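Local coordinates for protein glycerophosphoryl diester phosphodiesterase (Agrobacterium tumefaciens str. C58, PDB 3KS6) that belongs to the glycerophosphoryl diester phosphodiesterase family and folds as a TIM barrel that carries a bound magnesium ion, at residues Gly16-Pro20 with Ile77-Ser83; Ile174-Ile178 with Gln199-Leu205. All blocks are in the same frame, centred on the assembly; numbering follows the deposited sequence.

Contact 1: Gly16-Pro20 with Ile77-Ser83; sequences GDSTP and IRYGAGS
Ile-77 lays both of its branches over the bend of Gly-16 to Pro-20. Its CG2 comes within 3.7 Å of Thr-19 CG2, the two side chains crossing at a slant, while CD1, at the far end of the chain, reaches the backbone carbonyl of Ser-18. The torsions account for this split: CG1 stands anti to the carbonyl carbon (chi1 -56°) and CG2 anti to the backbone N, which sends one branch toward Ser-18 O and the other toward Asp-17 O. In Thr-19, OG1 sits between the backbone N and the carbonyl carbon (chi1 57°), which leaves CG2 facing Ile-77. OG1 itself bonds to Phe-15 O and caps Gly-22 N, marking Thr-19 as the N-cap of helix 20-27. Beside it, the Pro-20 ring rests on Ser-83, with CD 3.7 Å from Ser-83 CB.

In the TIM-barrel fold, the contact ties the loop region after the first strand, 4-8, and the first residue of helix 20-27 to a long excursion between parallel strands 33-40 and 101-106. Within that excursion, the loop from helix 69-74 to strand 86-87 is folded by two successive turns, type II from Ile-77 to Gly-80 and type I' from Gly-80 to Ser-83. In the modelled conformer Ser-83 OG joins Ser-83 N on one face of the Gly-80 O plane, the hydroxyl donating over 2.8 Å at a C=O...donor angle of 120°. Polar linkage between the segments runs through a water, which accepts from Asp-17 N at 2.8 Å and donates to Arg-78 O. Ser-18 OG donates to Asp-17 OD1, nearly in line with its C-O bond, and the other oxygen of that carboxylate forms a salt bridge with Arg-9.

Contact 2: Ile174-Ile178 with Gln199-Leu205; sequences IETAI and QVQAAGL
Ile-174 is the main projection from helix 162-179, and its two arms enter different hollows of the segment Gln-199 to Leu-205. With CG1 anti to the carbonyl carbon (chi1 -68°) and chi2 at 162°, CD1 extends to the last turns of helix 194-202, where it lies 3.6 Å from Gln-199 CG and 4.0 Å from Val-200 CG2. The extended chain of Gln-199 runs obliquely across the Ile-174 side chain, its amide end also touching CD1. The other arm, CG2, fits between Ala-203 and Leu-205: Ala-203 CB is only 3.3 Å away, tighter than usual for two carbons, and Leu-205 CD1 is at 4.0 Å.

Leu-205 answers as a bump from the opposite segment. Its CD1 is shared by Ile-174 CG2 and Ala-177 CB, the latter 4.1 Å away, so the small alanine forms part of the seat for the leucine methyl. One helical turn on from Ile-174, Ile-178 adds a looser edge, with CD1 4.3 Å from Ala-203 CB.

The notch between Ala-203 and Leu-205 lies at the C-terminal end of helix 194-202, where Gly-204, at positive phi (90°), completes a Schellman motif with backbone bonds from Gly-204 N to Gln-201 O and from Leu-205 N to Val-200 O; the chain then turns Leu-205 toward helix 162-179 just before strand 206-210. The contact thus joins neighbouring outer helices of the barrel. Carbon atoms make nearly all of its approaches, which implies that cohesion rests on shape fit and burial of apolar surface, without direct hydrogen bonding between the segments.

Overall arrangement
Contacts 1 and 2 lie on opposite sides of the chain's centre, 38 Å apart between centres and about 26 Å between nearest atoms, and share no helix or strand. Both are partly buried and peripheral, at 18 and 21 Å from that centre, so neither is deep core. Contact 1 joins a loop and the first residue of helix 20-27 to another loop; its apolar overlap is accompanied by a water link and two backbone carbonyls of 16-20 that face isoleucine methyls. The side chain of Ser-18 lies about 8 Å from the magnesium ion. Contact 2 joins helix 162-179 to the end of helix 194-202, with side-chain carbons doing most of the work. The buried areas are similar, 257 and 282 Å².

Contact 1: Gly16-Pro20 with Ile77-Ser83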
loop_
_atom_site.group_PDB
_atom_site.type_symbol
_atom_site.label_atom_id
_atom_site.label_comp_id
_atom_site.label_asym_id
_atom_site.label_seq_id
_atom_site.Cartn_x
_atom_site.Cartn_y
_atom_site.Cartn_z
ATOM N N GLY A 16 11.522 10.077 2.767
ATOM C CA GLY A 16 10.384 10.958 2.821
ATOM C C GLY A 16 9.168 10.242 2.305
ATOM O O GLY A 16 9.264 9.180 1.682
ATOM N N ASP A 17 8.017 10.858 2.533
ATOM C CA ASP A 17 6.742 10.245 2.231
ATOM C C ASP A 17 6.343 10.428 0.764
ATOM O O ASP A 17 6.075 11.541 0.311
ATOM C CB ASP A 17 5.706 10.857 3.166
ATOM C CG ASP A 17 4.347 10.150 3.122
ATOM O OD1 ASP A 17 3.861 9.773 2.035
ATOM O OD2 ASP A 17 3.761 10.014 4.217
ATOM N N SER A 18 6.306 9.329 0.016
ATOM C CA SER A 18 5.818 9.340 -1.374
ATOM C C SER A 18 6.601 10.285 -2.276
ATOM O O SER A 18 6.029 11.024 -3.114
ATOM C CB SER A 18 4.301 9.668 -1.426
ATOM O OG SER A 18 3.578 8.824 -0.567
ATOM N N THR A 19 7.925 10.242 -2.151
ATOM C CA THR A 19 8.772 11.168 -2.894
ATOM C C THR A 19 9.332 10.512 -4.137
ATOM O O THR A 19 9.541 9.281 -4.146
ATOM C CB THR A 19 10.007 11.627 -2.062
ATOM O OG1 THR A 19 10.752 10.477 -1.645
ATOM C CG2 THR A 19 9.591 12.513 -0.822
ATOM N N PRO A 20 9.645 11.323 -5.166
ATOM C CA PRO A 20 10.358 10.782 -6.317
ATOM C C PRO A 20 11.643 10.011 -5.940
ATOM O O PRO A 20 11.921 8.943 -6.499
ATOM C CB PRO A 20 10.687 12.042 -7.134
ATOM C CG PRO A 20 9.584 12.991 -6.802
ATOM C CD PRO A 20 9.291 12.749 -5.352
ATOM N N ILE A 77 7.418 18.587 -0.878
ATOM C CA ILE A 77 7.291 17.519 0.084
ATOM C C ILE A 77 8.323 17.676 1.190
ATOM O O ILE A 77 9.521 17.821 0.914
ATOM C CB ILE A 77 7.487 16.133 -0.569
ATOM C CG1 ILE A 77 6.496 15.906 -1.747
ATOM C CG2 ILE A 77 7.277 15.026 0.506
ATOM C CD1 ILE A 77 6.802 14.619 -2.555
ATOM N N ARG A 78 7.864 17.589 2.436
ATOM C CA ARG A 78 8.768 17.644 3.584
ATOM C C ARG A 78 9.806 16.558 3.476
ATOM O O ARG A 78 9.475 15.411 3.161
ATOM C CB ARG A 78 8.007 17.443 4.886
ATOM C CG ARG A 78 7.124 18.587 5.177
ATOM C CD ARG A 78 6.509 18.521 6.529
ATOM N NE ARG A 78 5.358 19.411 6.559
ATOM C CZ ARG A 78 4.618 19.641 7.633
ATOM N NH1 ARG A 78 4.916 19.067 8.787
ATOM N NH2 ARG A 78 3.583 20.458 7.546
ATOM N N TYR A 79 11.065 16.926 3.721
ATOM C CA TYR A 79 12.200 15.992 3.680
ATOM C C TYR A 79 12.488 15.475 2.283
ATOM O O TYR A 79 13.259 14.538 2.151
ATOM C CB TYR A 79 12.057 14.810 4.678
ATOM C CG TYR A 79 11.501 15.173 6.000
ATOM C CD1 TYR A 79 12.199 16.007 6.857
ATOM C CD2 TYR A 79 10.260 14.703 6.408
ATOM C CE1 TYR A 79 11.661 16.376 8.089
ATOM C CE2 TYR A 79 9.718 15.068 7.619
ATOM C CZ TYR A 79 10.419 15.896 8.461
ATOM O OH TYR A 79 9.863 16.256 9.659
ATOM N N GLY A 80 11.925 16.134 1.256
ATOM C CA GLY A 80 12.000 15.699 -0.130
ATOM C C GLY A 80 12.890 16.555 -1.027
ATOM O O GLY A 80 12.816 16.448 -2.260
ATOM N N ALA A 81 13.741 17.374 -0.403
ATOM C CA ALA A 81 14.743 18.194 -1.072
ATOM C C ALA A 81 14.161 18.977 -2.241
ATOM O O ALA A 81 14.786 19.069 -3.317
ATOM C CB ALA A 81 15.945 17.315 -1.530
ATOM N N GLY A 82 12.979 19.564 -2.031
ATOM C CA GLY A 82 12.345 20.348 -3.057
ATOM C C GLY A 82 11.484 19.633 -4.079
ATOM O O GLY A 82 10.941 20.290 -4.969
ATOM N N SER A 83 11.325 18.316 -3.952
ATOM C CA SER A 83 10.474 17.557 -4.881
ATOM C C SER A 83 8.990 17.868 -4.673
ATOM O O SER A 83 8.594 18.363 -3.614
ATOM C CB SER A 83 10.726 16.058 -4.736
ATOM O OG SER A 83 10.446 15.623 -3.421
HETATM O O HOH W 1 7.868 13.247 3.958
#

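Contact 2: Ile174-Ile178 with Gln199-Leu205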
loop_
_atom_site.group_PDB
_atom_site.type_symbol
_atom_site.label_atom_id
_atom_site.label_comp_id
_atom_site.label_asym_id
_atom_site.label_seq_id
_atom_site.Cartn_x
_atom_site.Cartn_y
_atom_site.Cartn_z
ATOM N N ILE A 174 -13.069 -12.628 9.418
ATOM C CA ILE A 174 -12.941 -13.692 8.458
ATOM C C ILE A 174 -14.274 -13.937 7.737
ATOM O O ILE A 174 -14.274 -14.074 6.510
ATOM C CB ILE A 174 -12.372 -15.003 9.132
ATOM C CG1 ILE A 174 -10.917 -14.762 9.552
ATOM C CG2 ILE A 174 -12.480 -16.209 8.192
ATOM C CD1 ILE A 174 -10.390 -15.797 10.599
ATOM N N GLU A 175 -15.386 -13.955 8.494
ATOM C CA GLU A 175 -16.744 -14.071 7.920
ATOM C C GLU A 175 -16.942 -13.050 6.802
ATOM O O GLU A 175 -17.425 -13.358 5.702
ATOM C CB GLU A 175 -17.826 -13.702 8.965
ATOM C CG GLU A 175 -18.105 -14.675 10.095
ATOM C CD GLU A 175 -18.964 -14.059 11.227
ATOM O OE1 GLU A 175 -19.496 -12.912 11.093
ATOM O OE2 GLU A 175 -19.093 -14.746 12.270
ATOM N N THR A 176 -16.601 -11.817 7.148
ATOM C CA THR A 176 -16.822 -10.669 6.314
ATOM C C THR A 176 -16.013 -10.727 5.033
ATOM O O THR A 176 -16.529 -10.499 3.919
ATOM C CB THR A 176 -16.519 -9.376 7.106
ATOM O OG1 THR A 176 -17.338 -9.362 8.282
ATOM C CG2 THR A 176 -16.792 -8.139 6.248
ATOM N N ALA A 177 -14.747 -11.080 5.163
ATOM C CA ALA A 177 -13.909 -11.248 3.988
ATOM C C ALA A 177 -14.497 -12.313 3.047
ATOM O O ALA A 177 -14.602 -12.092 1.853
ATOM C CB ALA A 177 -12.462 -11.615 4.398
ATOM N N ILE A 178 -14.908 -13.451 3.587
ATOM C CA ILE A 178 -15.458 -14.521 2.785
ATOM C C ILE A 178 -16.738 -14.075 2.066
ATOM O O ILE A 178 -16.897 -14.341 0.863
ATOM C CB ILE A 178 -15.692 -15.796 3.640
ATOM C CG1 ILE A 178 -14.317 -16.389 4.032
ATOM C CG2 ILE A 178 -16.525 -16.834 2.863
ATOM C CD1 ILE A 178 -14.423 -17.458 5.119
ATOM N N GLN A 199 -5.770 -18.973 12.258
ATOM C CA GLN A 199 -7.216 -18.876 12.090
ATOM C C GLN A 199 -7.579 -18.361 10.679
ATOM O O GLN A 199 -8.506 -18.892 10.008
ATOM C CB GLN A 199 -7.794 -17.967 13.170
ATOM C CG GLN A 199 -9.302 -18.019 13.179
ATOM C CD GLN A 199 -9.901 -17.187 14.246
ATOM O OE1 GLN A 199 -9.212 -16.687 15.124
ATOM N NE2 GLN A 199 -11.239 -17.053 14.197
ATOM N N VAL A 200 -6.848 -17.335 10.237
ATOM C CA VAL A 200 -7.061 -16.722 8.927
ATOM C C VAL A 200 -6.737 -17.756 7.798
ATOM O O VAL A 200 -7.520 -17.987 6.889
ATOM C CB VAL A 200 -6.236 -15.431 8.799
ATOM C CG1 VAL A 200 -6.243 -14.913 7.395
ATOM C CG2 VAL A 200 -6.727 -14.362 9.800
ATOM N N GLN A 201 -5.591 -18.407 7.893
ATOM C CA GLN A 201 -5.231 -19.404 6.876
ATOM C C GLN A 201 -6.114 -20.645 6.852
ATOM O O GLN A 201 -6.356 -21.216 5.793
ATOM C CB GLN A 201 -3.740 -19.742 7.013
ATOM C CG GLN A 201 -2.883 -18.570 6.660
ATOM C CD GLN A 201 -1.420 -18.891 6.672
ATOM O OE1 GLN A 201 -0.985 -19.873 7.281
ATOM N NE2 GLN A 201 -0.642 -18.044 6.029
ATOM N N ALA A 202 -6.633 -21.040 8.015
ATOM C CA ALA A 202 -7.518 -22.197 8.129
ATOM C C ALA A 202 -8.837 -21.928 7.403
ATOM O O ALA A 202 -9.486 -22.863 6.941
ATOM C CB ALA A 202 -7.794 -22.542 9.601
ATOM N N ALA A 203 -9.191 -20.644 7.263
ATOM C CA ALA A 203 -10.374 -20.217 6.504
ATOM C C ALA A 203 -10.120 -20.060 4.996
ATOM O O ALA A 203 -11.020 -19.657 4.213
ATOM C CB ALA A 203 -10.919 -18.874 7.119
ATOM N N GLY A 204 -8.911 -20.372 4.567
ATOM C CA GLY A 204 -8.568 -20.289 3.163
ATOM C C GLY A 204 -8.024 -18.957 2.683
ATOM O O GLY A 204 -7.747 -18.805 1.482
ATOM N N LEU A 205 -7.821 -18.015 3.609
ATOM C CA LEU A 205 -7.398 -16.670 3.287
ATOM C C LEU A 205 -5.915 -16.489 3.409
ATOM O O LEU A 205 -5.284 -17.106 4.286
ATOM C CB LEU A 205 -8.061 -15.683 4.260
ATOM C CG LEU A 205 -9.592 -15.597 4.330
ATOM C CD1 LEU A 205 -9.967 -14.643 5.441
ATOM C CD2 LEU A 205 -10.199 -15.188 2.988
#